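Local coordinates for protein glycerate dehydrogenase/glyoxylate reductase (Thermus thermophilus, PDB 2CUK) that probably reduces hydroxypyruvate and glyoxylate with a nicotinamide cofactor, as a member of the D-isomer specific 2-hydroxyacid dehydrogenase family, at residues 201-206 and 231-236; 148-153 and 195-200; 253-258 and 272-277. All coordinates share one frame; numbering follows the deposited sequence.

Interaction 1: 201-206 and 231-236; sequences TPLTPE and GALVDT
T201 and L233 meet at a flat group, the carbonyl of T201. The methyl CD1 of L233 lies beyond the oxygen rather than over a face of the peptide, with T201 O to L233 CD1 at 3.4 Å. The contact buries this oxygen, which has no hydrogen-bond partner in the model. No ring is stacked between the two segments. The carboxylate of E206 is met from above its plane by OG1 of T204. That hydrogen bond, T204 OG1 to E206 OE1, is 3.0 Å long and lies within 201-206, away from the contact.

The side chains that meet across the contact do so through apolar groups. L203 carries its CG anti to the backbone N (chi1 174°), and this puts CD2 against A232 and CD1 between A232 and L233. L203 CD2 touches A232 CB at 3.6 Å. L203 CD1 meets L233 CD2 at 3.9 Å. The two leucine side chains pass each other in opposite directions. L233 also reaches the methyl CG2 of T201 with its CD1, while its CD2 touches both T201 and L203. With an alanine in place of L233, T201 CG2 and L203 CD1 would probably lose their shared apolar neighbour, and a gap would be likely to open between the loops.

Residues 231-233 form a short 3-10 turn, with V234 N bonded to G231 O. D235 then caps helix 236-243 through OD1 and the backbone N of A238. T207 and R230 lie beside the leucines. The two segments follow the neighbouring parallel strands 196-199 and 224-227. Such loops at the C-terminal ends of adjacent strands are characteristic of the Rossmann fold, where this side of the sheet receives the dinucleotide.

Interaction 2: 148-153 and 195-200; sequences GLVGMG and DVVSLH
G148 with V197, L149 with S198 and V150 with L199 form a parallel strand pair within the Rossmann-type sheet. The first strand runs into a turn whose G151 and G153 are consistent with the glycine-rich GxGxxG dinucleotide-binding motif. Four backbone hydrogen bonds join the pair. G148 N to V196 O, at 2.7 Å, is almost perfectly straight. S198 N to G148 O, V150 N to S198 O and H200 N to V150 O follow. The last carries the pairing one step past the strands.

V150 and L199 lie side by side, with V150 CB to L199 CD2 at 3.7 Å. On the other face, L149 CD2 comes to the edge of the H200 ring, 3.7 Å from H200 CD2. It also touches S198 CB. L149 has CG beside its backbone N (chi1 -56°), and CD2 reaches across to the next strand. A CB on G151 would run into H200 O. Water 1 is held by H200 O and, weakly, by G153 N.

Helix 154-165 covers L149 and H200, and helix 99-114 covers V196 and S198. Strands 169-173 and 224-227 flank the pair.

Interaction 3: 253-258 and 272-277; sequences DVTDPE and AVITPH
D253 and T275 set their side chains at about a right angle, and OG1 of T275 donates to D253 OD1 over 2.7 Å. The carboxylate uses its anti lone pair for this bond. D253 has CG anti to the backbone N (chi1 -176°), which brings the carboxylate up against T275 and H277. Its OD1 also takes the N-H of I278, and OD2 takes that of G279. OD2 lies in plane at the edge of the H277 ring, 3.7 Å from H277 CD2.

V254 covers one face of that ring. Its CG1 makes a CH-pi contact, 4.0 Å from the ring centroid. E258 crosses H277 at about a right angle, with carboxylate and ring planes 68° apart. E258 OE2 comes within 2.9 Å of H277 ND1. The other oxygen, OE1, accepts the backbone N-H of T255 through its anti lone pair, a second-shell bond that positions the glutamate. W132 of the second subunit also meets the H277 ring. The chain bends into H277 by an inverse gamma turn centred on P276.

In this family a histidine serves as the acid-base group, with a glutamate beside it. The placing of H277 and E258 is consistent with that role, and D253 and V254 would then be part of what orients the imidazole.

How the interactions relate
Interaction 2 is the most buried of the three and pairs two inner strands by regular backbone bonds. Interaction 1 is partly exposed and has no hydrogen bond between its segments. Interaction 3 is also buried, but mixes polar bonds with apolar contacts beside 272-274, an outermost strand of the sheet within this chain, where the second subunit approaches. Segment 201-206 of interaction 1 continues directly from 195-200 of interaction 2, and V234 CG2 packs on L199 CD1 at 3.7 Å. Interactions 1 and 3 join through a probable hydrogen bond from T236 OG1 to D256 O. Interactions 2 and 3 do not touch; their centres are about 17 Å apart, and both reach the same sheet.

Interaction 1: 201-206 and 231-236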
ATOM      1  N   THR A 201     -10.558 -10.995 -14.106  1.00 26.07           N
ATOM      2  CA  THR A 201     -11.444 -11.848 -14.883  1.00 26.72           C
ATOM      3  C   THR A 201     -11.110 -13.309 -14.615  1.00 26.29           C
ATOM      4  O   THR A 201      -9.946 -13.669 -14.429  1.00 25.08           O
ATOM      5  CB  THR A 201     -11.310 -11.557 -16.399  1.00 27.82           C
ATOM      6  OG1 THR A 201     -12.310 -12.285 -17.121  1.00 30.71           O
ATOM      7  CG2 THR A 201      -9.932 -11.968 -16.905  1.00 26.52           C
ATOM      8  N   PRO A 202     -12.132 -14.174 -14.572  1.00 27.28           N
ATOM      9  CA  PRO A 202     -11.896 -15.598 -14.321  1.00 27.56           C
ATOM     10  C   PRO A 202     -11.038 -16.248 -15.403  1.00 26.41           C
ATOM     11  O   PRO A 202     -10.994 -15.785 -16.540  1.00 26.90           O
ATOM     12  CB  PRO A 202     -13.309 -16.178 -14.264  1.00 29.03           C
ATOM     13  CG  PRO A 202     -14.096 -15.257 -15.140  1.00 28.89           C
ATOM     14  CD  PRO A 202     -13.569 -13.901 -14.752  1.00 27.46           C
ATOM     15  N   LEU A 203     -10.342 -17.314 -15.035  1.00 26.51           N
ATOM     16  CA  LEU A 203      -9.497 -18.028 -15.978  1.00 27.49           C
ATOM     17  C   LEU A 203     -10.329 -19.041 -16.755  1.00 28.29           C
ATOM     18  O   LEU A 203     -11.033 -19.861 -16.167  1.00 28.13           O
ATOM     19  CB  LEU A 203      -8.371 -18.749 -15.238  1.00 27.01           C
ATOM     20  CG  LEU A 203      -7.481 -19.663 -16.082  1.00 27.08           C
ATOM     21  CD1 LEU A 203      -6.794 -18.855 -17.177  1.00 27.56           C
ATOM     22  CD2 LEU A 203      -6.454 -20.328 -15.184  1.00 28.27           C
ATOM     23  N   THR A 204     -10.247 -18.971 -18.079  1.00 28.66           N
ATOM     24  CA  THR A 204     -10.977 -19.881 -18.959  1.00 29.27           C
ATOM     25  C   THR A 204     -10.135 -20.077 -20.219  1.00 29.48           C
ATOM     26  O   THR A 204      -9.114 -19.413 -20.400  1.00 26.69           O
ATOM     27  CB  THR A 204     -12.339 -19.290 -19.393  1.00 29.01           C
ATOM     28  OG1 THR A 204     -12.112 -18.158 -20.241  1.00 29.46           O
ATOM     29  CG2 THR A 204     -13.161 -18.859 -18.185  1.00 29.08           C
ATOM     30  N   PRO A 205     -10.550 -20.995 -21.105  1.00 30.67           N
ATOM     31  CA  PRO A 205      -9.779 -21.216 -22.331  1.00 31.80           C
ATOM     32  C   PRO A 205      -9.561 -19.909 -23.087  1.00 32.54           C
ATOM     33  O   PRO A 205      -8.521 -19.705 -23.708  1.00 32.77           O
ATOM     34  CB  PRO A 205     -10.652 -22.196 -23.108  1.00 32.63           C
ATOM     35  CG  PRO A 205     -11.248 -23.032 -22.007  1.00 31.32           C
ATOM     36  CD  PRO A 205     -11.645 -21.977 -20.988  1.00 31.42           C
ATOM     37  N   GLU A 206     -10.546 -19.021 -23.010  1.00 32.85           N
ATOM     38  CA  GLU A 206     -10.483 -17.736 -23.695  1.00 33.50           C
ATOM     39  C   GLU A 206      -9.535 -16.723 -23.046  1.00 32.72           C
ATOM     40  O   GLU A 206      -8.984 -15.858 -23.729  1.00 32.08           O
ATOM     41  CB  GLU A 206     -11.888 -17.129 -23.789  1.00 35.45           C
ATOM     42  CG  GLU A 206     -12.932 -18.047 -24.422  1.00 41.03           C
ATOM     43  CD  GLU A 206     -13.391 -19.163 -23.492  1.00 44.52           C
ATOM     44  OE1 GLU A 206     -14.012 -18.860 -22.448  1.00 46.21           O
ATOM     45  OE2 GLU A 206     -13.134 -20.345 -23.803  1.00 46.82           O
ATOM     46  N   GLY A 231      -2.934 -16.604 -11.872  1.00 19.89           N
ATOM     47  CA  GLY A 231      -1.615 -16.559 -12.475  1.00 20.58           C
ATOM     48  C   GLY A 231      -1.552 -16.824 -13.969  1.00 22.18           C
ATOM     49  O   GLY A 231      -0.848 -16.117 -14.694  1.00 20.96           O
ATOM     50  N   ALA A 232      -2.301 -17.823 -14.433  1.00 20.35           N
ATOM     51  CA  ALA A 232      -2.308 -18.208 -15.846  1.00 20.58           C
ATOM     52  C   ALA A 232      -2.850 -17.171 -16.829  1.00 19.71           C
ATOM     53  O   ALA A 232      -2.799 -17.383 -18.046  1.00 20.60           O
ATOM     54  CB  ALA A 232      -3.068 -19.535 -16.020  1.00 20.19           C
ATOM     55  N   LEU A 233      -3.372 -16.060 -16.322  1.00 19.83           N
ATOM     56  CA  LEU A 233      -3.896 -15.011 -17.199  1.00 19.94           C
ATOM     57  C   LEU A 233      -2.739 -14.256 -17.860  1.00 20.28           C
ATOM     58  O   LEU A 233      -2.928 -13.525 -18.838  1.00 19.08           O
ATOM     59  CB  LEU A 233      -4.739 -14.011 -16.399  1.00 19.10           C
ATOM     60  CG  LEU A 233      -6.033 -14.492 -15.735  1.00 21.95           C
ATOM     61  CD1 LEU A 233      -6.626 -13.357 -14.902  1.00 19.30           C
ATOM     62  CD2 LEU A 233      -7.021 -14.952 -16.801  1.00 20.47           C
ATOM     63  N   VAL A 234      -1.543 -14.446 -17.313  1.00 20.22           N
ATOM     64  CA  VAL A 234      -0.346 -13.767 -17.799  1.00 19.51           C
ATOM     65  C   VAL A 234       0.748 -14.725 -18.251  1.00 20.04           C
ATOM     66  O   VAL A 234       1.000 -15.738 -17.598  1.00 19.97           O
ATOM     67  CB  VAL A 234       0.267 -12.878 -16.682  1.00 18.50           C
ATOM     68  CG1 VAL A 234       1.514 -12.173 -17.200  1.00 19.32           C
ATOM     69  CG2 VAL A 234      -0.757 -11.871 -16.187  1.00 18.77           C
ATOM     70  N   ASP A 235       1.399 -14.396 -19.365  1.00 21.26           N
ATOM     71  CA  ASP A 235       2.514 -15.196 -19.868  1.00 20.81           C
ATOM     72  C   ASP A 235       3.706 -14.689 -19.065  1.00 20.42           C
ATOM     73  O   ASP A 235       4.298 -13.665 -19.402  1.00 17.44           O
ATOM     74  CB  ASP A 235       2.768 -14.923 -21.351  1.00 22.61           C
ATOM     75  CG  ASP A 235       3.948 -15.717 -21.897  1.00 24.39           C
ATOM     76  OD1 ASP A 235       4.941 -15.901 -21.166  1.00 25.75           O
ATOM     77  OD2 ASP A 235       3.889 -16.149 -23.067  1.00 28.36           O
ATOM     78  N   THR A 236       4.047 -15.406 -18.001  1.00 21.28           N
ATOM     79  CA  THR A 236       5.140 -15.019 -17.116  1.00 21.55           C
ATOM     80  C   THR A 236       6.463 -14.676 -17.805  1.00 21.87           C
ATOM     81  O   THR A 236       7.054 -13.633 -17.523  1.00 20.95           O
ATOM     82  CB  THR A 236       5.383 -16.116 -16.066  1.00 22.32           C
ATOM     83  OG1 THR A 236       4.139 -16.431 -15.430  1.00 21.81           O
ATOM     84  CG2 THR A 236       6.380 -15.643 -15.009  1.00 19.47           C
TER

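Interaction 2: 148-153 and 195-200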
ATOM      1  N   GLY A 148      -7.176   0.834 -16.026  1.00 13.69           N
ATOM      2  CA  GLY A 148      -7.988   0.021 -16.903  1.00 15.92           C
ATOM      3  C   GLY A 148      -8.172  -1.342 -16.274  1.00 15.92           C
ATOM      4  O   GLY A 148      -7.205  -2.058 -16.034  1.00 14.49           O
ATOM      5  N   LEU A 149      -9.418  -1.694 -15.997  1.00 16.57           N
ATOM      6  CA  LEU A 149      -9.735  -2.975 -15.388  1.00 18.41           C
ATOM      7  C   LEU A 149     -10.214  -3.966 -16.442  1.00 18.75           C
ATOM      8  O   LEU A 149     -11.065  -3.632 -17.262  1.00 18.72           O
ATOM      9  CB  LEU A 149     -10.828  -2.782 -14.331  1.00 21.54           C
ATOM     10  CG  LEU A 149     -10.497  -1.757 -13.243  1.00 25.08           C
ATOM     11  CD1 LEU A 149     -11.768  -1.297 -12.557  1.00 27.84           C
ATOM     12  CD2 LEU A 149      -9.525  -2.371 -12.250  1.00 26.63           C
ATOM     13  N   VAL A 150      -9.654  -5.173 -16.424  1.00 18.48           N
ATOM     14  CA  VAL A 150     -10.052  -6.222 -17.355  1.00 21.84           C
ATOM     15  C   VAL A 150     -10.894  -7.176 -16.522  1.00 23.57           C
ATOM     16  O   VAL A 150     -10.366  -8.022 -15.798  1.00 23.45           O
ATOM     17  CB  VAL A 150      -8.837  -6.979 -17.928  1.00 20.09           C
ATOM     18  CG1 VAL A 150      -9.307  -8.085 -18.860  1.00 23.76           C
ATOM     19  CG2 VAL A 150      -7.934  -6.020 -18.672  1.00 21.18           C
ATOM     20  N   GLY A 151     -12.211  -7.017 -16.628  1.00 24.97           N
ATOM     21  CA  GLY A 151     -13.138  -7.822 -15.854  1.00 25.69           C
ATOM     22  C   GLY A 151     -13.698  -6.873 -14.810  1.00 26.71           C
ATOM     23  O   GLY A 151     -12.930  -6.236 -14.089  1.00 26.94           O
ATOM     24  N   MET A 152     -15.020  -6.752 -14.733  1.00 25.58           N
ATOM     25  CA  MET A 152     -15.632  -5.839 -13.771  1.00 25.72           C
ATOM     26  C   MET A 152     -16.634  -6.457 -12.817  1.00 24.34           C
ATOM     27  O   MET A 152     -17.744  -5.947 -12.666  1.00 24.81           O
ATOM     28  CB  MET A 152     -16.303  -4.668 -14.491  1.00 26.04           C
ATOM     29  CG  MET A 152     -15.397  -3.473 -14.682  1.00 31.08           C
ATOM     30  SD  MET A 152     -14.747  -2.825 -13.127  1.00 29.80           S
ATOM     31  CE  MET A 152     -15.470  -1.210 -13.092  1.00 30.15           C
ATOM     32  N   GLY A 153     -16.244  -7.552 -12.174  1.00 23.75           N
ATOM     33  CA  GLY A 153     -17.124  -8.188 -11.212  1.00 21.98           C
ATOM     34  C   GLY A 153     -17.083  -7.361  -9.941  1.00 21.62           C
ATOM     35  O   GLY A 153     -16.736  -6.181  -9.987  1.00 22.03           O
ATOM     36  N   ASP A 195      -2.890   3.545 -18.021  1.00 18.73           N
ATOM     37  CA  ASP A 195      -1.599   3.794 -17.390  1.00 18.44           C
ATOM     38  C   ASP A 195      -1.328   2.620 -16.458  1.00 18.89           C
ATOM     39  O   ASP A 195      -0.182   2.249 -16.213  1.00 15.90           O
ATOM     40  CB  ASP A 195      -1.646   5.100 -16.603  1.00 19.15           C
ATOM     41  CG  ASP A 195      -1.784   6.308 -17.503  1.00 21.75           C
ATOM     42  OD1 ASP A 195      -0.829   6.595 -18.249  1.00 22.22           O
ATOM     43  OD2 ASP A 195      -2.847   6.963 -17.474  1.00 21.62           O
ATOM     44  N   VAL A 196      -2.408   2.042 -15.941  1.00 16.56           N
ATOM     45  CA  VAL A 196      -2.331   0.882 -15.063  1.00 15.75           C
ATOM     46  C   VAL A 196      -3.385  -0.119 -15.523  1.00 15.47           C
ATOM     47  O   VAL A 196      -4.549   0.237 -15.682  1.00 17.66           O
ATOM     48  CB  VAL A 196      -2.644   1.242 -13.589  1.00 14.46           C
ATOM     49  CG1 VAL A 196      -2.579  -0.015 -12.726  1.00 11.46           C
ATOM     50  CG2 VAL A 196      -1.661   2.292 -13.080  1.00 16.59           C
ATOM     51  N   VAL A 197      -2.978  -1.359 -15.761  1.00 16.81           N
ATOM     52  CA  VAL A 197      -3.918  -2.397 -16.167  1.00 16.61           C
ATOM     53  C   VAL A 197      -4.026  -3.403 -15.029  1.00 15.86           C
ATOM     54  O   VAL A 197      -3.020  -3.947 -14.586  1.00 15.23           O
ATOM     55  CB  VAL A 197      -3.443  -3.149 -17.432  1.00 15.90           C
ATOM     56  CG1 VAL A 197      -4.423  -4.275 -17.759  1.00 14.37           C
ATOM     57  CG2 VAL A 197      -3.321  -2.182 -18.609  1.00 16.59           C
ATOM     58  N   SER A 198      -5.243  -3.647 -14.552  1.00 15.78           N
ATOM     59  CA  SER A 198      -5.446  -4.598 -13.464  1.00 14.32           C
ATOM     60  C   SER A 198      -6.385  -5.704 -13.932  1.00 16.43           C
ATOM     61  O   SER A 198      -7.448  -5.435 -14.504  1.00 14.87           O
ATOM     62  CB  SER A 198      -6.028  -3.889 -12.235  1.00 15.19           C
ATOM     63  OG  SER A 198      -6.014  -4.744 -11.102  1.00 14.67           O
ATOM     64  N   LEU A 199      -5.985  -6.951 -13.698  1.00 13.40           N
ATOM     65  CA  LEU A 199      -6.775  -8.100 -14.122  1.00 17.22           C
ATOM     66  C   LEU A 199      -7.721  -8.603 -13.038  1.00 18.15           C
ATOM     67  O   LEU A 199      -7.326  -8.791 -11.882  1.00 18.00           O
ATOM     68  CB  LEU A 199      -5.843  -9.227 -14.575  1.00 14.64           C
ATOM     69  CG  LEU A 199      -4.794  -8.777 -15.592  1.00 16.15           C
ATOM     70  CD1 LEU A 199      -3.918  -9.959 -15.981  1.00 15.48           C
ATOM     71  CD2 LEU A 199      -5.482  -8.176 -16.824  1.00 13.96           C
ATOM     72  N   HIS A 200      -8.977  -8.811 -13.421  1.00 19.19           N
ATOM     73  CA  HIS A 200     -10.005  -9.277 -12.494  1.00 22.48           C
ATOM     74  C   HIS A 200     -11.033 -10.109 -13.241  1.00 24.24           C
ATOM     75  O   HIS A 200     -12.236  -9.942 -13.046  1.00 27.26           O
ATOM     76  CB  HIS A 200     -10.706  -8.082 -11.842  1.00 20.83           C
ATOM     77  CG  HIS A 200      -9.778  -7.171 -11.105  1.00 21.18           C
ATOM     78  ND1 HIS A 200      -9.178  -7.525  -9.917  1.00 18.98           N
ATOM     79  CD2 HIS A 200      -9.310  -5.938 -11.412  1.00 20.51           C
ATOM     80  CE1 HIS A 200      -8.379  -6.548  -9.523  1.00 20.65           C
ATOM     81  NE2 HIS A 200      -8.442  -5.574 -10.412  1.00 19.53           N
TER
HETATM   82  O   HOH W   1     -14.052  -8.588 -10.704  1.00 30.53           O

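Interaction 3: 253-258 and 272-277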
ATOM      1  N   ASP A 253       0.074 -10.965  -7.261  1.00 17.91           N
ATOM      2  CA  ASP A 253      -0.250 -11.725  -6.062  1.00 16.54           C
ATOM      3  C   ASP A 253      -0.454 -13.177  -6.495  1.00 18.03           C
ATOM      4  O   ASP A 253      -0.549 -14.082  -5.667  1.00 17.19           O
ATOM      5  CB  ASP A 253      -1.520 -11.206  -5.400  1.00 17.06           C
ATOM      6  CG  ASP A 253      -1.823 -11.927  -4.101  1.00 17.85           C
ATOM      7  OD1 ASP A 253      -0.928 -11.939  -3.232  1.00 17.02           O
ATOM      8  OD2 ASP A 253      -2.940 -12.478  -3.950  1.00 17.38           O
ATOM      9  N   VAL A 254      -0.527 -13.384  -7.807  1.00 17.17           N
ATOM     10  CA  VAL A 254      -0.709 -14.714  -8.378  1.00 17.84           C
ATOM     11  C   VAL A 254       0.289 -14.866  -9.520  1.00 17.90           C
ATOM     12  O   VAL A 254       0.574 -13.904 -10.232  1.00 17.85           O
ATOM     13  CB  VAL A 254      -2.151 -14.915  -8.915  1.00 18.95           C
ATOM     14  CG1 VAL A 254      -3.150 -14.761  -7.777  1.00 20.42           C
ATOM     15  CG2 VAL A 254      -2.450 -13.917 -10.035  1.00 16.59           C
ATOM     16  N   THR A 255       0.824 -16.071  -9.689  1.00 18.45           N
ATOM     17  CA  THR A 255       1.809 -16.313 -10.735  1.00 21.05           C
ATOM     18  C   THR A 255       1.609 -17.639 -11.467  1.00 23.73           C
ATOM     19  O   THR A 255       0.722 -18.427 -11.135  1.00 23.90           O
ATOM     20  CB  THR A 255       3.242 -16.303 -10.151  1.00 21.12           C
ATOM     21  OG1 THR A 255       3.393 -17.401  -9.242  1.00 18.68           O
ATOM     22  CG2 THR A 255       3.506 -15.001  -9.397  1.00 18.42           C
ATOM     23  N   ASP A 256       2.454 -17.867 -12.467  1.00 25.42           N
ATOM     24  CA  ASP A 256       2.430 -19.087 -13.262  1.00 27.44           C
ATOM     25  C   ASP A 256       3.876 -19.400 -13.651  1.00 27.96           C
ATOM     26  O   ASP A 256       4.488 -18.675 -14.442  1.00 26.87           O
ATOM     27  CB  ASP A 256       1.583 -18.894 -14.525  1.00 30.23           C
ATOM     28  CG  ASP A 256       1.400 -20.187 -15.308  1.00 34.36           C
ATOM     29  OD1 ASP A 256       2.386 -20.938 -15.452  1.00 37.18           O
ATOM     30  OD2 ASP A 256       0.277 -20.449 -15.788  1.00 35.69           O
ATOM     31  N   PRO A 257       4.444 -20.486 -13.103  1.00 27.25           N
ATOM     32  CA  PRO A 257       3.804 -21.408 -12.164  1.00 26.97           C
ATOM     33  C   PRO A 257       3.642 -20.796 -10.777  1.00 27.63           C
ATOM     34  O   PRO A 257       4.194 -19.732 -10.486  1.00 24.91           O
ATOM     35  CB  PRO A 257       4.753 -22.595 -12.163  1.00 27.36           C
ATOM     36  CG  PRO A 257       6.082 -21.921 -12.258  1.00 27.52           C
ATOM     37  CD  PRO A 257       5.845 -20.877 -13.340  1.00 27.44           C
ATOM     38  N   GLU A 258       2.887 -21.477  -9.925  1.00 27.14           N
ATOM     39  CA  GLU A 258       2.651 -20.996  -8.574  1.00 28.07           C
ATOM     40  C   GLU A 258       2.723 -22.152  -7.579  1.00 28.54           C
ATOM     41  O   GLU A 258       2.071 -23.181  -7.761  1.00 27.70           O
ATOM     42  CB  GLU A 258       1.278 -20.329  -8.502  1.00 29.70           C
ATOM     43  CG  GLU A 258       0.982 -19.624  -7.193  1.00 31.94           C
ATOM     44  CD  GLU A 258      -0.395 -18.990  -7.180  1.00 32.30           C
ATOM     45  OE1 GLU A 258      -0.636 -18.072  -7.992  1.00 32.90           O
ATOM     46  OE2 GLU A 258      -1.239 -19.412  -6.362  1.00 35.80           O
ATOM     47  N   ALA A 272       9.346  -5.221  -9.949  1.00 16.53           N
ATOM     48  CA  ALA A 272       8.337  -6.269  -9.849  1.00 16.23           C
ATOM     49  C   ALA A 272       8.102  -6.559  -8.367  1.00 15.83           C
ATOM     50  O   ALA A 272       9.050  -6.764  -7.615  1.00 14.05           O
ATOM     51  CB  ALA A 272       8.805  -7.543 -10.560  1.00 15.32           C
ATOM     52  N   VAL A 273       6.841  -6.549  -7.950  1.00 14.52           N
ATOM     53  CA  VAL A 273       6.495  -6.837  -6.567  1.00 13.80           C
ATOM     54  C   VAL A 273       5.623  -8.084  -6.580  1.00 13.43           C
ATOM     55  O   VAL A 273       4.503  -8.072  -7.092  1.00 13.17           O
ATOM     56  CB  VAL A 273       5.742  -5.647  -5.904  1.00 14.15           C
ATOM     57  CG1 VAL A 273       5.223  -6.049  -4.519  1.00 13.03           C
ATOM     58  CG2 VAL A 273       6.683  -4.453  -5.770  1.00 14.65           C
ATOM     59  N   ILE A 274       6.159  -9.177  -6.044  1.00 15.65           N
ATOM     60  CA  ILE A 274       5.433 -10.441  -6.008  1.00 15.18           C
ATOM     61  C   ILE A 274       5.045 -10.830  -4.581  1.00 15.83           C
ATOM     62  O   ILE A 274       5.902 -10.959  -3.706  1.00 13.57           O
ATOM     63  CB  ILE A 274       6.281 -11.602  -6.619  1.00 15.99           C
ATOM     64  CG1 ILE A 274       6.452 -11.414  -8.132  1.00 18.56           C
ATOM     65  CG2 ILE A 274       5.599 -12.931  -6.383  1.00 16.23           C
ATOM     66  CD1 ILE A 274       6.885 -10.007  -8.547  1.00 23.69           C
ATOM     67  N   THR A 275       3.748 -11.004  -4.346  1.00 15.16           N
ATOM     68  CA  THR A 275       3.287 -11.424  -3.029  1.00 15.86           C
ATOM     69  C   THR A 275       2.788 -12.855  -3.202  1.00 16.66           C
ATOM     70  O   THR A 275       2.278 -13.218  -4.258  1.00 16.67           O
ATOM     71  CB  THR A 275       2.188 -10.487  -2.469  1.00 14.62           C
ATOM     72  OG1 THR A 275       1.170 -10.276  -3.450  1.00 17.49           O
ATOM     73  CG2 THR A 275       2.794  -9.148  -2.071  1.00 15.42           C
ATOM     74  N   PRO A 276       2.938 -13.691  -2.165  1.00 18.46           N
ATOM     75  CA  PRO A 276       2.520 -15.093  -2.217  1.00 18.32           C
ATOM     76  C   PRO A 276       1.027 -15.429  -2.128  1.00 18.50           C
ATOM     77  O   PRO A 276       0.607 -16.160  -1.236  1.00 17.51           O
ATOM     78  CB  PRO A 276       3.328 -15.717  -1.083  1.00 16.82           C
ATOM     79  CG  PRO A 276       3.296 -14.625  -0.044  1.00 17.76           C
ATOM     80  CD  PRO A 276       3.542 -13.364  -0.858  1.00 18.55           C
ATOM     81  N   HIS A 277       0.239 -14.911  -3.064  1.00 17.21           N
ATOM     82  CA  HIS A 277      -1.195 -15.189  -3.108  1.00 18.45           C
ATOM     83  C   HIS A 277      -1.876 -14.945  -1.767  1.00 17.36           C
ATOM     84  O   HIS A 277      -2.518 -15.841  -1.204  1.00 16.57           O
ATOM     85  CB  HIS A 277      -1.420 -16.640  -3.549  1.00 21.32           C
ATOM     86  CG  HIS A 277      -2.763 -16.888  -4.160  1.00 24.25           C
ATOM     87  ND1 HIS A 277      -3.167 -18.135  -4.589  1.00 26.50           N
ATOM     88  CD2 HIS A 277      -3.809 -16.058  -4.380  1.00 23.48           C
ATOM     89  CE1 HIS A 277      -4.405 -18.063  -5.044  1.00 26.33           C
ATOM     90  NE2 HIS A 277      -4.817 -16.813  -4.928  1.00 25.01           N
TER